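Arylsulfatase (Pseudoalteromonas sp. MB47, PDB 7AJ0) probably hydrolyses sulfate esters of the algal polysaccharide fucoidan as an exo-acting, calcium-binding sulfatase that assembles into a hexamer. Local coordinates at residues T131-P134 with W135-E138; G373-D376 with L377-Y381. All coordinates share one frame; numbering follows the deposited sequence.

Interaction 1. Residues T131-P134 with W135-E138; sequences TQNP and WEKE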
ATOM      1  N   THR A 131      40.862  15.118  -5.928  1.00 59.51           N
ATOM      2  CA  THR A 131      42.161  14.759  -6.488  1.00 49.80           C
ATOM      3  C   THR A 131      42.572  15.739  -7.581  1.00 36.83           C
ATOM      4  O   THR A 131      43.686  16.278  -7.563  1.00 45.20           O
ATOM      5  CB  THR A 131      42.108  13.326  -7.029  1.00 45.44           C
ATOM      6  OG1 THR A 131      42.148  12.401  -5.933  1.00 37.57           O
ATOM      7  CG2 THR A 131      43.264  13.054  -7.986  1.00 48.52           C
ATOM      8  N   GLN A 132      41.683  15.984  -8.541  1.00 33.04           N
ATOM      9  CA  GLN A 132      41.943  16.940  -9.606  1.00 39.77           C
ATOM     10  C   GLN A 132      40.630  17.591 -10.013  1.00 43.47           C
ATOM     11  O   GLN A 132      39.556  16.997  -9.877  1.00 42.62           O
ATOM     12  CB  GLN A 132      42.604  16.276 -10.823  1.00 43.18           C
ATOM     13  CG  GLN A 132      43.062  17.264 -11.892  1.00 49.26           C
ATOM     14  CD  GLN A 132      43.688  16.586 -13.099  1.00 58.55           C
ATOM     15  OE1 GLN A 132      43.480  15.394 -13.335  1.00 62.77           O
ATOM     16  NE2 GLN A 132      44.466  17.344 -13.869  1.00 44.03           N
ATOM     17  N   ASN A 133      40.724  18.817 -10.502  1.00 35.01           N
ATOM     18  CA  ASN A 133      39.555  19.517 -11.019  1.00 31.06           C
ATOM     19  C   ASN A 133      39.043  18.781 -12.247  1.00 30.37           C
ATOM     20  O   ASN A 133      39.734  18.768 -13.276  1.00 30.54           O
ATOM     21  CB  ASN A 133      39.911  20.960 -11.362  1.00 31.31           C
ATOM     22  CG  ASN A 133      38.784  21.691 -12.072  1.00 30.50           C
ATOM     23  OD1 ASN A 133      37.638  21.239 -12.084  1.00 33.38           O
ATOM     24  ND2 ASN A 133      39.108  22.831 -12.669  1.00 39.64           N
ATOM     25  N   PRO A 134      37.859  18.166 -12.202  1.00 31.75           N
ATOM     26  CA  PRO A 134      37.386  17.414 -13.376  1.00 29.07           C
ATOM     27  C   PRO A 134      37.369  18.234 -14.652  1.00 28.82           C
ATOM     28  O   PRO A 134      37.501  17.672 -15.747  1.00 28.65           O
ATOM     29  CB  PRO A 134      35.968  16.983 -12.972  1.00 28.36           C
ATOM     30  CG  PRO A 134      35.946  17.056 -11.482  1.00 38.11           C
ATOM     31  CD  PRO A 134      36.868  18.175 -11.108  1.00 29.38           C
ATOM     32  N   TRP A 135      37.222  19.555 -14.545  1.00 28.83           N
ATOM     33  CA  TRP A 135      37.067  20.384 -15.731  1.00 28.58           C
ATOM     34  C   TRP A 135      38.368  20.605 -16.487  1.00 29.21           C
ATOM     35  O   TRP A 135      38.321  20.977 -17.665  1.00 29.03           O
ATOM     36  CB  TRP A 135      36.456  21.730 -15.346  1.00 28.44           C
ATOM     37  CG  TRP A 135      34.970  21.710 -15.426  1.00 27.64           C
ATOM     38  CD1 TRP A 135      34.088  21.761 -14.387  1.00 27.40           C
ATOM     39  CD2 TRP A 135      34.184  21.608 -16.617  1.00 27.03           C
ATOM     40  NE1 TRP A 135      32.800  21.708 -14.861  1.00 26.69           N
ATOM     41  CE2 TRP A 135      32.833  21.614 -16.227  1.00 26.45           C
ATOM     42  CE3 TRP A 135      34.495  21.518 -17.976  1.00 26.98           C
ATOM     43  CZ2 TRP A 135      31.792  21.534 -17.149  1.00 25.83           C
ATOM     44  CZ3 TRP A 135      33.460  21.438 -18.890  1.00 26.36           C
ATOM     45  CH2 TRP A 135      32.127  21.446 -18.473  1.00 25.80           C
ATOM     46  N   GLU A 136      39.522  20.394 -15.852  1.00 29.99           N
ATOM     47  CA  GLU A 136      40.771  20.421 -16.606  1.00 35.76           C
ATOM     48  C   GLU A 136      40.759  19.352 -17.690  1.00 30.37           C
ATOM     49  O   GLU A 136      41.152  19.603 -18.835  1.00 35.55           O
ATOM     50  CB  GLU A 136      41.963  20.226 -15.669  1.00 36.54           C
ATOM     51  CG  GLU A 136      42.157  21.354 -14.665  1.00 48.57           C
ATOM     52  CD  GLU A 136      43.393  21.165 -13.799  1.00 57.64           C
ATOM     53  OE1 GLU A 136      43.545  21.907 -12.803  1.00 57.02           O
ATOM     54  OE2 GLU A 136      44.212  20.275 -14.113  1.00 53.15           O
ATOM     55  N   LYS A 137      40.266  18.160 -17.349  1.00 32.58           N
ATOM     56  CA  LYS A 137      40.243  17.018 -18.256  1.00 29.85           C
ATOM     57  C   LYS A 137      39.132  17.134 -19.290  1.00 29.05           C
ATOM     58  O   LYS A 137      39.341  16.806 -20.463  1.00 33.52           O
ATOM     59  CB  LYS A 137      40.093  15.748 -17.413  1.00 29.85           C
ATOM     60  CG  LYS A 137      39.868  14.439 -18.137  1.00 34.98           C
ATOM     61  CD  LYS A 137      39.670  13.335 -17.082  1.00 30.15           C
ATOM     62  CE  LYS A 137      39.332  11.975 -17.683  1.00 33.16           C
ATOM     63  NZ  LYS A 137      40.520  11.278 -18.257  1.00 41.31           N
ATOM     64  N   GLU A 138      37.957  17.610 -18.886  1.00 28.44           N
ATOM     65  CA  GLU A 138      36.833  17.702 -19.805  1.00 29.50           C
ATOM     66  C   GLU A 138      37.056  18.822 -20.821  1.00 27.80           C
ATOM     67  O   GLU A 138      37.818  19.765 -20.594  1.00 42.08           O
ATOM     68  CB  GLU A 138      35.534  17.936 -19.035  1.00 27.12           C
ATOM     69  CG  GLU A 138      35.215  16.864 -17.999  1.00 28.57           C
ATOM     70  CD  GLU A 138      35.129  15.473 -18.598  1.00 30.33           C
ATOM     71  OE1 GLU A 138      35.580  14.508 -17.941  1.00 27.22           O
ATOM     72  OE2 GLU A 138      34.616  15.348 -19.731  1.00 26.52           O
TER
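An N-cap opens the short helix 134-137, with N133 in the capping position and the amide of W135 as its mate. OD1 of N133 accepts from W135 N at 3.0 Å over a nearly straight path, N-H...O 162°. The donor stands well above the plane of the amide carbonyl rather than on a lone pair. CG of N133 is anti to its own backbone N (chi1 173°), which sets the amide beside the carbonyl carbon, on the side of the W135 N-H. OD1 also lies 3.5 Å from CB of W135 and near the plane of the indole, at its edge. The other end of this amide is held too, since ND2 donates to the carbonyl of G165.

The backbone closes the turn beneath the cap. E136 N reaches N133 O at 3.1 Å, and P134 O receives E138 N at 3.2 Å; the bond from K137 N to the same oxygen is weak. P134, which has no N-H to offer, suits the first turn of a helix.

On the exposed flank, the extended side chains of Q132 and E136 cross obliquely where their polar ends meet. NE2 of Q132 donates to OE2 of E136 at 3.0 Å, coming from above the carboxylate plane, and the amide and carboxylate planes stand 85° apart.

Anchoring into the fold comes from the buried residues: W135 NE1 bonds the carbonyl of V160, its side chain touches T110 and T111 at the end of helix 102-111, and E138 makes a salt bridge with R113. With both ends of its amide engaged, N133 has its flip state fixed, while the exposed, bent Q132-E136 bond probably adds less to the stability of the turn.

Interaction 2. Residues G373-D376 with L377-Y381; sequences GLMD and LTDIY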
ATOM      1  N   GLY A 373      12.203  10.269 -32.853  1.00 22.13           N
ATOM      2  CA  GLY A 373      13.506   9.632 -32.841  1.00 22.17           C
ATOM      3  C   GLY A 373      14.298   9.966 -31.591  1.00 21.92           C
ATOM      4  O   GLY A 373      14.201  11.059 -31.033  1.00 21.74           O
ATOM      5  N   LEU A 374      15.104   9.004 -31.150  1.00 21.97           N
ATOM      6  CA  LEU A 374      15.827   9.156 -29.897  1.00 21.80           C
ATOM      7  C   LEU A 374      16.897  10.235 -30.016  1.00 21.80           C
ATOM      8  O   LEU A 374      17.642  10.294 -30.994  1.00 22.01           O
ATOM      9  CB  LEU A 374      16.476   7.833 -29.493  1.00 21.94           C
ATOM     10  CG  LEU A 374      15.544   6.657 -29.199  1.00 21.99           C
ATOM     11  CD1 LEU A 374      16.356   5.473 -28.674  1.00 22.15           C
ATOM     12  CD2 LEU A 374      14.456   7.046 -28.216  1.00 21.76           C
ATOM     13  N   MET A 375      16.968  11.096 -29.000  1.00 21.61           N
ATOM     14  CA  MET A 375      17.990  12.133 -28.948  1.00 21.64           C
ATOM     15  C   MET A 375      18.317  12.430 -27.492  1.00 21.52           C
ATOM     16  O   MET A 375      17.477  12.264 -26.605  1.00 21.36           O
ATOM     17  CB  MET A 375      17.541  13.407 -29.669  1.00 25.58           C
ATOM     18  CG  MET A 375      18.611  14.484 -29.706  1.00 22.53           C
ATOM     19  SD  MET A 375      18.486  15.568 -31.137  1.00 29.52           S
ATOM     20  CE  MET A 375      19.726  16.800 -30.733  1.00 26.20           C
ATOM     21  N   ASP A 376      19.549  12.879 -27.264  1.00 29.15           N
ATOM     22  CA  ASP A 376      20.119  13.056 -25.936  1.00 21.64           C
ATOM     23  C   ASP A 376      20.660  14.473 -25.811  1.00 21.69           C
ATOM     24  O   ASP A 376      20.894  15.157 -26.810  1.00 21.79           O
ATOM     25  CB  ASP A 376      21.239  12.022 -25.696  1.00 21.88           C
ATOM     26  CG  ASP A 376      21.597  11.856 -24.229  1.00 41.77           C
ATOM     27  OD1 ASP A 376      22.015  12.845 -23.590  1.00 44.19           O
ATOM     28  OD2 ASP A 376      21.466  10.724 -23.716  1.00 51.63           O
ATOM     29  N   LEU A 377      20.855  14.920 -24.567  1.00 21.67           N
ATOM     30  CA  LEU A 377      21.517  16.204 -24.357  1.00 21.80           C
ATOM     31  C   LEU A 377      22.958  16.176 -24.856  1.00 28.88           C
ATOM     32  O   LEU A 377      23.467  17.193 -25.342  1.00 22.28           O
ATOM     33  CB  LEU A 377      21.493  16.592 -22.880  1.00 23.16           C
ATOM     34  CG  LEU A 377      20.211  17.212 -22.324  1.00 21.57           C
ATOM     35  CD1 LEU A 377      20.384  17.497 -20.835  1.00 21.66           C
ATOM     36  CD2 LEU A 377      19.827  18.477 -23.071  1.00 31.60           C
ATOM     37  N   THR A 378      23.637  15.034 -24.734  1.00 22.28           N
ATOM     38  CA  THR A 378      24.981  14.928 -25.283  1.00 22.65           C
ATOM     39  C   THR A 378      24.984  15.043 -26.803  1.00 22.72           C
ATOM     40  O   THR A 378      26.024  15.367 -27.386  1.00 23.30           O
ATOM     41  CB  THR A 378      25.632  13.606 -24.872  1.00 22.84           C
ATOM     42  OG1 THR A 378      24.828  12.511 -25.330  1.00 22.67           O
ATOM     43  CG2 THR A 378      25.784  13.528 -23.361  1.00 22.87           C
ATOM     44  N   ASP A 379      23.846  14.786 -27.453  1.00 22.47           N
ATOM     45  CA  ASP A 379      23.777  14.922 -28.903  1.00 22.59           C
ATOM     46  C   ASP A 379      23.791  16.385 -29.330  1.00 22.65           C
ATOM     47  O   ASP A 379      24.258  16.703 -30.429  1.00 22.91           O
ATOM     48  CB  ASP A 379      22.526  14.224 -29.439  1.00 22.37           C
ATOM     49  CG  ASP A 379      22.549  12.723 -29.205  1.00 22.39           C
ATOM     50  OD1 ASP A 379      23.637  12.181 -28.918  1.00 22.63           O
ATOM     51  OD2 ASP A 379      21.479  12.084 -29.317  1.00 22.22           O
ATOM     52  N   ILE A 380      23.279  17.285 -28.489  1.00 22.46           N
ATOM     53  CA  ILE A 380      23.389  18.711 -28.782  1.00 22.57           C
ATOM     54  C   ILE A 380      24.854  19.127 -28.787  1.00 24.63           C
ATOM     55  O   ILE A 380      25.308  19.870 -29.665  1.00 23.23           O
ATOM     56  CB  ILE A 380      22.573  19.534 -27.769  1.00 22.34           C
ATOM     57  CG1 ILE A 380      21.093  19.152 -27.844  1.00 22.02           C
ATOM     58  CG2 ILE A 380      22.758  21.024 -28.031  1.00 22.52           C
ATOM     59  CD1 ILE A 380      20.260  19.669 -26.683  1.00 24.53           C
ATOM     60  N   TYR A 381      25.614  18.652 -27.798  1.00 23.05           N
ATOM     61  CA  TYR A 381      27.047  18.921 -27.747  1.00 23.49           C
ATOM     62  C   TYR A 381      27.739  18.434 -29.011  1.00 23.80           C
ATOM     63  O   TYR A 381      28.454  19.194 -29.673  1.00 24.16           O
ATOM     64  CB  TYR A 381      27.630  18.252 -26.499  1.00 23.57           C
ATOM     65  CG  TYR A 381      29.136  18.200 -26.418  1.00 24.08           C
ATOM     66  CD1 TYR A 381      29.853  17.212 -27.080  1.00 24.34           C
ATOM     67  CD2 TYR A 381      29.839  19.113 -25.647  1.00 24.36           C
ATOM     68  CE1 TYR A 381      31.224  17.149 -26.995  1.00 24.87           C
ATOM     69  CE2 TYR A 381      31.213  19.058 -25.556  1.00 24.90           C
ATOM     70  CZ  TYR A 381      31.900  18.076 -26.232  1.00 25.15           C
ATOM     71  OH  TYR A 381      33.271  18.018 -26.147  1.00 25.75           O
TER
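This is a strand-to-helix junction in the buried core of the sulfatase domain: a capping box joins the short strand 375-376, which runs parallel to strand 91-97, to helix 377-387. D376 is the N-cap and D379 the other residue of the box. OD1 of D376 accepts from T378 N at 3.0 Å, nearly straight (166°) and on the anti side, somewhat out of the carboxylate plane. The D376 side chain is placed for this by its CG, anti to the backbone N (chi1 -163°), and OG1 of T378 lies near the same oxygen.

From the other residue, OD2 of D379 takes the backbone N-H of D376 at 2.9 Å, met from above the carboxylate plane, while D379 N closes the turn on D376 O at 3.0 Å. Replacing D376 with an alanine would probably leave T378 N without its cap and the first turn of the helix prone to fray.

M375 packs against the box. Its extended chain slides past D379 in the opposite direction, CG 3.8 Å from OD2, and its CE ends 4.0 Å from CG1 of I380, the two side chains crossing at about a right angle. I380 also touches M96 and L109.

The D379 carboxylate is gripped on both oxygens: OD1 pairs with R418 and accepts from the backbone N of I403, and OD2 also receives Q405 NE2. Such a set of donors probably keeps D379 ionised despite its burial, and through D379 the helix start is linked to I403, Q405 and R418.

Both contacts are N-terminal helix caps within the sulfatase domain, with interaction 1 coming first along the chain and interaction 2 some 240 residues later. Their centres lie 24 Å apart and their nearest atoms about 7 Å, without touching. Interaction 1 is partly buried, about 21 Å from the centre of the chain; interaction 2, whose strand 375-376 belongs to the large mixed sheet, is fully buried, about 10 Å from it. Helix 102-111 is common to their surroundings, meeting W135 and E138 of the first and L377, T378 and I380 of the second. Both helix starts thus contact one helix, whose first residue, C102, belongs to the calcium site.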